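Local coordinates for pyruvate carboxylase n-terminal domain (Aquifex aeolicus, PDB 1ULZ), which forms the biotin carboxylase part of a pyruvate carboxylase, an enzyme of the ATP-grasp superfamily, at residues R337-D342 / Y381-A386; N219-G224 / E325-N330. The protein carries 1 engineered substitution. All coordinates share one frame; numbering follows the deposited sequence.

Contact 1. Residues R337-D342 / Y381-A386; sequences RINAED and YDSMIA
A classic beta bulge joins antiparallel strands 332-339 and 384-392, with Ile385 and Ala386 both set against Ile338. The single carbonyl of Ile338 takes two donors: Ile385 N lies 2.7 Å from Ile338 O, nearly on the line of the C=O bond, while Ala386 N reaches the same oxygen in the carbonyl plane, on a lone pair. In return Ile338 N donates to Ala386 O at 2.9 Å. The extra residue shifts the register by one, so that Asn339 pairs with Met384 as a non-hydrogen-bonded pair. Here Asn339 OD1 rests 3.3 Å from Met384 CA, and beyond it the methionine, bent at chi3 (-62°), brings CE to 4.1 Å from Arg337 CD. The Arg337 guanidinium itself is claimed by salt bridges to Glu239 and Glu295.

In this long antiparallel sheet the bulge lies where strand 332-339 ends and strand 384-392 begins. Past it, Ala340 sits at the centre of an inverse gamma turn, and its N donates almost straight (172°) to Ser383 O. Within 381-386 an Asx turn, Asp382 OD2 accepting from Met384 N, shapes the entry to strand 384-392. Ile385 CD1 lies 3.8 Å from Ala340 CB on the apolar flank, while Ser383 OG gives Glu341 OE1 a weak hydrogen bond of 3.2 Å.

Contact 2. Residues N219-G224 / E325-N330; sequences NVIHLG and EDVKFN
Phe329 pushes its ring against the backbone of Leu223 and Gly224, and this is the tight end of the contact. Phe329 CE1 comes within 3.4 Å of Gly224 CA, while Leu223 C lies in the plane of the ring at its edge. Gly224, with a positive phi (71°), brings its bare CA up against the ring. His222 helps frame the same spot: its ND1 accepts from Gly224 N at 3.0 Å, a bond tilted 16° from the imidazole plane, and its CE1 meets the edge of the Phe329 ring at 4.2 Å from CZ. Because NE2 of His222 is hydrogen-bonded to Glu252 on helix 248-264, the imidazole is held through both nitrogens.

The strand belongs to the ATP-grasp part of the protein, and the segment laid over it is the connection that leads from helix 307-315 to strand 332-339. Toward the end of that connection, Val327 meets the strand more loosely. With CG1 anti to the backbone N (chi1 -173°), the valine places this methyl 3.7 Å from His222 O and 4.2 Å from Leu223 CD2. Its other methyl, CG2, is 4.2 Å from Ile221 CD1.

Between Val327 and Phe329 the connection turns outward: Lys328 is exposed, and its NZ folds back to Glu325 O at 3.2 Å, nearly on the line of that carbonyl. Glu325 and Asp326 also lie on the solvent side. Phe329 also makes a cation-pi interaction with Arg251.

Overall arrangement
Contacts 1 and 2 illustrate how one long antiparallel sheet can run through two sequence families. Their centres are 31 Å apart, on opposite sides of the chain's centre, and their nearest atoms remain about 15 Å from each other. Both nevertheless reach that sheet, contact 2 through strand 220-232 and contact 1 through strands 332-339 and 384-392, with strand 235-241 lying between the two groups. Along the chain they come in series: 325-330 closes contact 2 shortly before strand 332-339 leads into contact 1. After strand 283-289 the chain leaves the sheet for helices 296-303 and 307-315, then rejoins it at strand 332-339, so the sheet spans the ATP-grasp and biotin carboxylase C-terminal family regions.

Contact 1. Residues R337-D342 / Y381-A386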
ATOM      1  N   ARG A 337     -15.565   1.659   4.482  1.00 20.68           N
ATOM      2  CA  ARG A 337     -16.019   0.292   4.640  1.00 21.30           C
ATOM      3  C   ARG A 337     -16.875  -0.138   3.451  1.00 21.52           C
ATOM      4  O   ARG A 337     -17.917   0.444   3.167  1.00 20.91           O
ATOM      5  CB  ARG A 337     -16.789   0.141   5.955  1.00 23.31           C
ATOM      6  CG  ARG A 337     -15.984   0.644   7.142  1.00 26.20           C
ATOM      7  CD  ARG A 337     -16.412   0.008   8.444  1.00 30.45           C
ATOM      8  NE  ARG A 337     -15.666   0.560   9.570  1.00 30.34           N
ATOM      9  CZ  ARG A 337     -15.803   0.152  10.826  1.00 32.24           C
ATOM     10  NH1 ARG A 337     -16.658  -0.820  11.120  1.00 31.87           N
ATOM     11  NH2 ARG A 337     -15.091   0.722  11.789  1.00 32.39           N
ATOM     12  N   ILE A 338     -16.391  -1.149   2.745  1.00 22.12           N
ATOM     13  CA  ILE A 338     -17.074  -1.701   1.592  1.00 23.67           C
ATOM     14  C   ILE A 338     -17.942  -2.830   2.143  1.00 23.78           C
ATOM     15  O   ILE A 338     -17.455  -3.935   2.385  1.00 21.61           O
ATOM     16  CB  ILE A 338     -16.066  -2.292   0.585  1.00 24.42           C
ATOM     17  CG1 ILE A 338     -14.933  -1.294   0.322  1.00 25.72           C
ATOM     18  CG2 ILE A 338     -16.775  -2.659  -0.717  1.00 24.60           C
ATOM     19  CD1 ILE A 338     -15.348  -0.061  -0.432  1.00 25.10           C
ATOM     20  N   ASN A 339     -19.220  -2.541   2.360  1.00 25.12           N
ATOM     21  CA  ASN A 339     -20.138  -3.542   2.897  1.00 26.54           C
ATOM     22  C   ASN A 339     -21.192  -3.951   1.887  1.00 28.05           C
ATOM     23  O   ASN A 339     -21.610  -3.159   1.042  1.00 26.97           O
ATOM     24  CB  ASN A 339     -20.866  -3.012   4.140  1.00 25.81           C
ATOM     25  CG  ASN A 339     -19.923  -2.478   5.194  1.00 26.39           C
ATOM     26  OD1 ASN A 339     -18.855  -3.037   5.417  1.00 27.18           O
ATOM     27  ND2 ASN A 339     -20.324  -1.400   5.863  1.00 23.37           N
ATOM     28  N   ALA A 340     -21.618  -5.202   1.986  1.00 29.47           N
ATOM     29  CA  ALA A 340     -22.667  -5.715   1.123  1.00 32.56           C
ATOM     30  C   ALA A 340     -23.967  -5.282   1.793  1.00 34.38           C
ATOM     31  O   ALA A 340     -24.528  -6.009   2.613  1.00 36.04           O
ATOM     32  CB  ALA A 340     -22.598  -7.232   1.043  1.00 30.65           C
ATOM     33  N   GLU A 341     -24.423  -4.083   1.464  1.00 36.34           N
ATOM     34  CA  GLU A 341     -25.655  -3.559   2.030  1.00 39.85           C
ATOM     35  C   GLU A 341     -26.206  -2.454   1.135  1.00 41.46           C
ATOM     36  O   GLU A 341     -25.462  -1.850   0.355  1.00 41.53           O
ATOM     37  CB  GLU A 341     -25.396  -3.025   3.443  1.00 39.88           C
ATOM     38  CG  GLU A 341     -24.228  -2.062   3.557  1.00 40.88           C
ATOM     39  CD  GLU A 341     -23.909  -1.703   4.999  1.00 40.74           C
ATOM     40  OE1 GLU A 341     -23.968  -2.609   5.857  1.00 39.19           O
ATOM     41  OE2 GLU A 341     -23.585  -0.524   5.275  1.00 41.70           O
ATOM     42  N   ASP A 342     -27.510  -2.206   1.241  1.00 43.74           N
ATOM     43  CA  ASP A 342     -28.165  -1.173   0.438  1.00 45.37           C
ATOM     44  C   ASP A 342     -28.430   0.065   1.281  1.00 46.18           C
ATOM     45  O   ASP A 342     -29.349   0.086   2.102  1.00 46.82           O
ATOM     46  CB  ASP A 342     -29.492  -1.687  -0.123  1.00 45.66           C
ATOM     47  CG  ASP A 342     -30.116  -0.726  -1.131  1.00 45.97           C
ATOM     48  OD1 ASP A 342     -30.047   0.504  -0.914  1.00 45.87           O
ATOM     49  OD2 ASP A 342     -30.688  -1.204  -2.137  1.00 46.83           O
ATOM     50  N   TYR A 381     -22.859 -13.379  10.118  1.00 32.39           N
ATOM     51  CA  TYR A 381     -21.827 -12.419  10.510  1.00 31.64           C
ATOM     52  C   TYR A 381     -22.007 -11.069   9.824  1.00 31.86           C
ATOM     53  O   TYR A 381     -22.976 -10.865   9.090  1.00 32.48           O
ATOM     54  CB  TYR A 381     -20.445 -12.977  10.162  1.00 29.71           C
ATOM     55  CG  TYR A 381     -20.275 -14.440  10.505  1.00 27.21           C
ATOM     56  CD1 TYR A 381     -20.238 -15.406   9.509  1.00 25.15           C
ATOM     57  CD2 TYR A 381     -20.160 -14.854  11.829  1.00 26.42           C
ATOM     58  CE1 TYR A 381     -20.088 -16.749   9.820  1.00 25.45           C
ATOM     59  CE2 TYR A 381     -20.012 -16.190  12.150  1.00 24.40           C
ATOM     60  CZ  TYR A 381     -19.976 -17.132  11.144  1.00 24.55           C
ATOM     61  OH  TYR A 381     -19.817 -18.459  11.464  1.00 25.32           O
ATOM     62  N   ASP A 382     -21.060 -10.159  10.049  1.00 31.44           N
ATOM     63  CA  ASP A 382     -21.129  -8.825   9.454  1.00 30.94           C
ATOM     64  C   ASP A 382     -21.165  -8.870   7.926  1.00 29.24           C
ATOM     65  O   ASP A 382     -20.839  -9.883   7.302  1.00 29.06           O
ATOM     66  CB  ASP A 382     -19.947  -7.966   9.920  1.00 31.88           C
ATOM     67  CG  ASP A 382     -18.615  -8.481   9.412  1.00 34.42           C
ATOM     68  OD1 ASP A 382     -17.765  -8.860  10.247  1.00 35.80           O
ATOM     69  OD2 ASP A 382     -18.415  -8.506   8.176  1.00 34.93           O
ATOM     70  N   SER A 383     -21.561  -7.755   7.327  1.00 28.45           N
ATOM     71  CA  SER A 383     -21.661  -7.663   5.878  1.00 29.37           C
ATOM     72  C   SER A 383     -20.444  -7.030   5.202  1.00 28.70           C
ATOM     73  O   SER A 383     -20.500  -6.680   4.025  1.00 28.94           O
ATOM     74  CB  SER A 383     -22.914  -6.869   5.520  1.00 30.30           C
ATOM     75  OG  SER A 383     -22.930  -5.639   6.227  1.00 32.96           O
ATOM     76  N   MET A 384     -19.345  -6.899   5.938  1.00 27.73           N
ATOM     77  CA  MET A 384     -18.128  -6.299   5.398  1.00 28.01           C
ATOM     78  C   MET A 384     -17.494  -7.148   4.295  1.00 26.68           C
ATOM     79  O   MET A 384     -17.322  -8.357   4.447  1.00 25.20           O
ATOM     80  CB  MET A 384     -17.113  -6.085   6.528  1.00 30.68           C
ATOM     81  CG  MET A 384     -15.864  -5.282   6.138  1.00 36.71           C
ATOM     82  SD  MET A 384     -14.761  -4.987   7.574  1.00 40.36           S
ATOM     83  CE  MET A 384     -15.877  -4.019   8.631  1.00 37.48           C
ATOM     84  N   ILE A 385     -17.167  -6.509   3.177  1.00 25.13           N
ATOM     85  CA  ILE A 385     -16.520  -7.197   2.069  1.00 24.24           C
ATOM     86  C   ILE A 385     -15.033  -6.853   2.098  1.00 23.14           C
ATOM     87  O   ILE A 385     -14.179  -7.722   1.943  1.00 22.23           O
ATOM     88  CB  ILE A 385     -17.089  -6.748   0.711  1.00 26.08           C
ATOM     89  CG1 ILE A 385     -18.587  -7.044   0.650  1.00 26.53           C
ATOM     90  CG2 ILE A 385     -16.342  -7.451  -0.425  1.00 23.39           C
ATOM     91  CD1 ILE A 385     -19.252  -6.499  -0.585  1.00 25.84           C
ATOM     92  N   ALA A 386     -14.733  -5.574   2.305  1.00 21.82           N
ATOM     93  CA  ALA A 386     -13.352  -5.114   2.351  1.00 21.89           C
ATOM     94  C   ALA A 386     -13.221  -3.748   3.013  1.00 21.12           C
ATOM     95  O   ALA A 386     -14.204  -3.044   3.217  1.00 20.84           O
ATOM     96  CB  ALA A 386     -12.780  -5.048   0.936  1.00 19.70           C
TER

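Contact 2. Residues N219-G224 / E325-N330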
ATOM      1  N   ASN A 219       6.040   1.094  29.330  1.00 26.53           N
ATOM      2  CA  ASN A 219       6.074   2.073  28.251  1.00 27.02           C
ATOM      3  C   ASN A 219       4.733   2.047  27.531  1.00 26.73           C
ATOM      4  O   ASN A 219       4.351   1.039  26.935  1.00 27.47           O
ATOM      5  CB  ASN A 219       7.222   1.795  27.268  1.00 27.46           C
ATOM      6  CG  ASN A 219       7.322   2.856  26.157  1.00 30.84           C
ATOM      7  OD1 ASN A 219       7.241   4.065  26.416  1.00 31.85           O
ATOM      8  ND2 ASN A 219       7.508   2.402  24.917  1.00 28.75           N
ATOM      9  N   VAL A 220       4.007   3.155  27.625  1.00 25.78           N
ATOM     10  CA  VAL A 220       2.711   3.278  26.975  1.00 24.66           C
ATOM     11  C   VAL A 220       2.729   4.537  26.122  1.00 24.86           C
ATOM     12  O   VAL A 220       3.005   5.628  26.615  1.00 25.22           O
ATOM     13  CB  VAL A 220       1.554   3.379  28.006  1.00 24.75           C
ATOM     14  CG1 VAL A 220       0.217   3.497  27.277  1.00 23.13           C
ATOM     15  CG2 VAL A 220       1.549   2.159  28.912  1.00 22.10           C
ATOM     16  N   ILE A 221       2.457   4.379  24.834  1.00 24.16           N
ATOM     17  CA  ILE A 221       2.446   5.515  23.931  1.00 23.64           C
ATOM     18  C   ILE A 221       1.109   5.594  23.205  1.00 24.25           C
ATOM     19  O   ILE A 221       0.315   4.657  23.247  1.00 23.90           O
ATOM     20  CB  ILE A 221       3.571   5.401  22.887  1.00 23.25           C
ATOM     21  CG1 ILE A 221       3.319   4.197  21.979  1.00 23.38           C
ATOM     22  CG2 ILE A 221       4.920   5.239  23.590  1.00 22.42           C
ATOM     23  CD1 ILE A 221       4.376   4.008  20.908  1.00 20.85           C
ATOM     24  N   HIS A 222       0.849   6.723  22.557  1.00 23.10           N
ATOM     25  CA  HIS A 222      -0.384   6.868  21.799  1.00 23.31           C
ATOM     26  C   HIS A 222       0.027   7.065  20.339  1.00 23.60           C
ATOM     27  O   HIS A 222       1.116   7.585  20.059  1.00 24.11           O
ATOM     28  CB  HIS A 222      -1.200   8.067  22.308  1.00 22.53           C
ATOM     29  CG  HIS A 222      -0.618   9.399  21.950  1.00 22.46           C
ATOM     30  ND1 HIS A 222      -0.838  10.005  20.731  1.00 22.61           N
ATOM     31  CD2 HIS A 222       0.198  10.230  22.641  1.00 21.46           C
ATOM     32  CE1 HIS A 222      -0.182  11.151  20.688  1.00 23.28           C
ATOM     33  NE2 HIS A 222       0.456  11.312  21.834  1.00 21.88           N
ATOM     34  N   LEU A 223      -0.815   6.621  19.413  1.00 21.93           N
ATOM     35  CA  LEU A 223      -0.508   6.783  17.999  1.00 21.15           C
ATOM     36  C   LEU A 223      -1.488   7.775  17.384  1.00 21.13           C
ATOM     37  O   LEU A 223      -2.067   7.526  16.325  1.00 22.27           O
ATOM     38  CB  LEU A 223      -0.582   5.442  17.256  1.00 20.01           C
ATOM     39  CG  LEU A 223       0.325   4.292  17.721  1.00 23.07           C
ATOM     40  CD1 LEU A 223       0.486   3.300  16.576  1.00 22.41           C
ATOM     41  CD2 LEU A 223       1.685   4.807  18.146  1.00 21.11           C
ATOM     42  N   GLY A 224      -1.683   8.896  18.066  1.00 19.83           N
ATOM     43  CA  GLY A 224      -2.581   9.914  17.555  1.00 21.73           C
ATOM     44  C   GLY A 224      -4.049   9.540  17.597  1.00 22.25           C
ATOM     45  O   GLY A 224      -4.428   8.500  18.141  1.00 22.76           O
ATOM     46  N   GLU A 325       8.116  10.533  21.605  1.00 28.31           N
ATOM     47  CA  GLU A 325       8.715  11.544  20.748  1.00 30.49           C
ATOM     48  C   GLU A 325       9.012  11.007  19.356  1.00 29.50           C
ATOM     49  O   GLU A 325       9.159  11.783  18.416  1.00 30.85           O
ATOM     50  CB  GLU A 325      10.001  12.068  21.380  1.00 33.16           C
ATOM     51  CG  GLU A 325      11.074  11.006  21.506  1.00 37.80           C
ATOM     52  CD  GLU A 325      12.191  11.424  22.430  1.00 41.04           C
ATOM     53  OE1 GLU A 325      12.938  12.365  22.079  1.00 44.21           O
ATOM     54  OE2 GLU A 325      12.317  10.814  23.515  1.00 41.58           O
ATOM     55  N   ASP A 326       9.108   9.686  19.218  1.00 29.16           N
ATOM     56  CA  ASP A 326       9.384   9.088  17.908  1.00 29.13           C
ATOM     57  C   ASP A 326       8.113   8.972  17.057  1.00 27.81           C
ATOM     58  O   ASP A 326       8.188   8.702  15.858  1.00 26.20           O
ATOM     59  CB  ASP A 326       9.988   7.678  18.045  1.00 30.55           C
ATOM     60  CG  ASP A 326      11.247   7.640  18.907  1.00 34.45           C
ATOM     61  OD1 ASP A 326      12.070   8.582  18.839  1.00 34.99           O
ATOM     62  OD2 ASP A 326      11.418   6.642  19.646  1.00 33.81           O
ATOM     63  N   VAL A 327       6.952   9.163  17.677  1.00 26.08           N
ATOM     64  CA  VAL A 327       5.681   9.052  16.961  1.00 24.49           C
ATOM     65  C   VAL A 327       5.393  10.285  16.118  1.00 24.68           C
ATOM     66  O   VAL A 327       5.050  11.338  16.650  1.00 24.41           O
ATOM     67  CB  VAL A 327       4.490   8.838  17.941  1.00 23.81           C
ATOM     68  CG1 VAL A 327       3.215   8.563  17.155  1.00 21.73           C
ATOM     69  CG2 VAL A 327       4.788   7.680  18.892  1.00 22.62           C
ATOM     70  N   LYS A 328       5.536  10.147  14.803  1.00 24.55           N
ATOM     71  CA  LYS A 328       5.289  11.252  13.884  1.00 26.18           C
ATOM     72  C   LYS A 328       3.994  11.047  13.103  1.00 26.80           C
ATOM     73  O   LYS A 328       3.524   9.921  12.934  1.00 26.81           O
ATOM     74  CB  LYS A 328       6.450  11.399  12.895  1.00 28.20           C
ATOM     75  CG  LYS A 328       7.815  11.555  13.541  1.00 30.51           C
ATOM     76  CD  LYS A 328       7.876  12.760  14.465  1.00 32.41           C
ATOM     77  CE  LYS A 328       9.294  12.946  14.991  1.00 34.14           C
ATOM     78  NZ  LYS A 328       9.366  13.969  16.079  1.00 37.13           N
ATOM     79  N   PHE A 329       3.428  12.147  12.620  1.00 26.95           N
ATOM     80  CA  PHE A 329       2.181  12.111  11.866  1.00 25.94           C
ATOM     81  C   PHE A 329       2.416  12.718  10.496  1.00 26.57           C
ATOM     82  O   PHE A 329       2.540  13.934  10.346  1.00 27.92           O
ATOM     83  CB  PHE A 329       1.107  12.867  12.642  1.00 25.55           C
ATOM     84  CG  PHE A 329       0.841  12.284  14.000  1.00 25.38           C
ATOM     85  CD1 PHE A 329       0.113  11.113  14.135  1.00 25.36           C
ATOM     86  CD2 PHE A 329       1.392  12.859  15.137  1.00 25.70           C
ATOM     87  CE1 PHE A 329      -0.059  10.520  15.380  1.00 25.86           C
ATOM     88  CE2 PHE A 329       1.226  12.273  16.382  1.00 25.15           C
ATOM     89  CZ  PHE A 329       0.502  11.101  16.502  1.00 25.04           C
ATOM     90  N   ASN A 330       2.470  11.844   9.498  1.00 25.75           N
ATOM     91  CA  ASN A 330       2.741  12.237   8.125  1.00 25.28           C
ATOM     92  C   ASN A 330       1.547  12.030   7.185  1.00 23.25           C
ATOM     93  O   ASN A 330       1.069  10.911   6.999  1.00 22.54           O
ATOM     94  CB  ASN A 330       3.966  11.450   7.637  1.00 27.45           C
ATOM     95  CG  ASN A 330       4.257  11.660   6.167  1.00 32.02           C
ATOM     96  OD1 ASN A 330       4.268  12.791   5.676  1.00 32.35           O
ATOM     97  ND2 ASN A 330       4.513  10.566   5.456  1.00 35.42           N
TER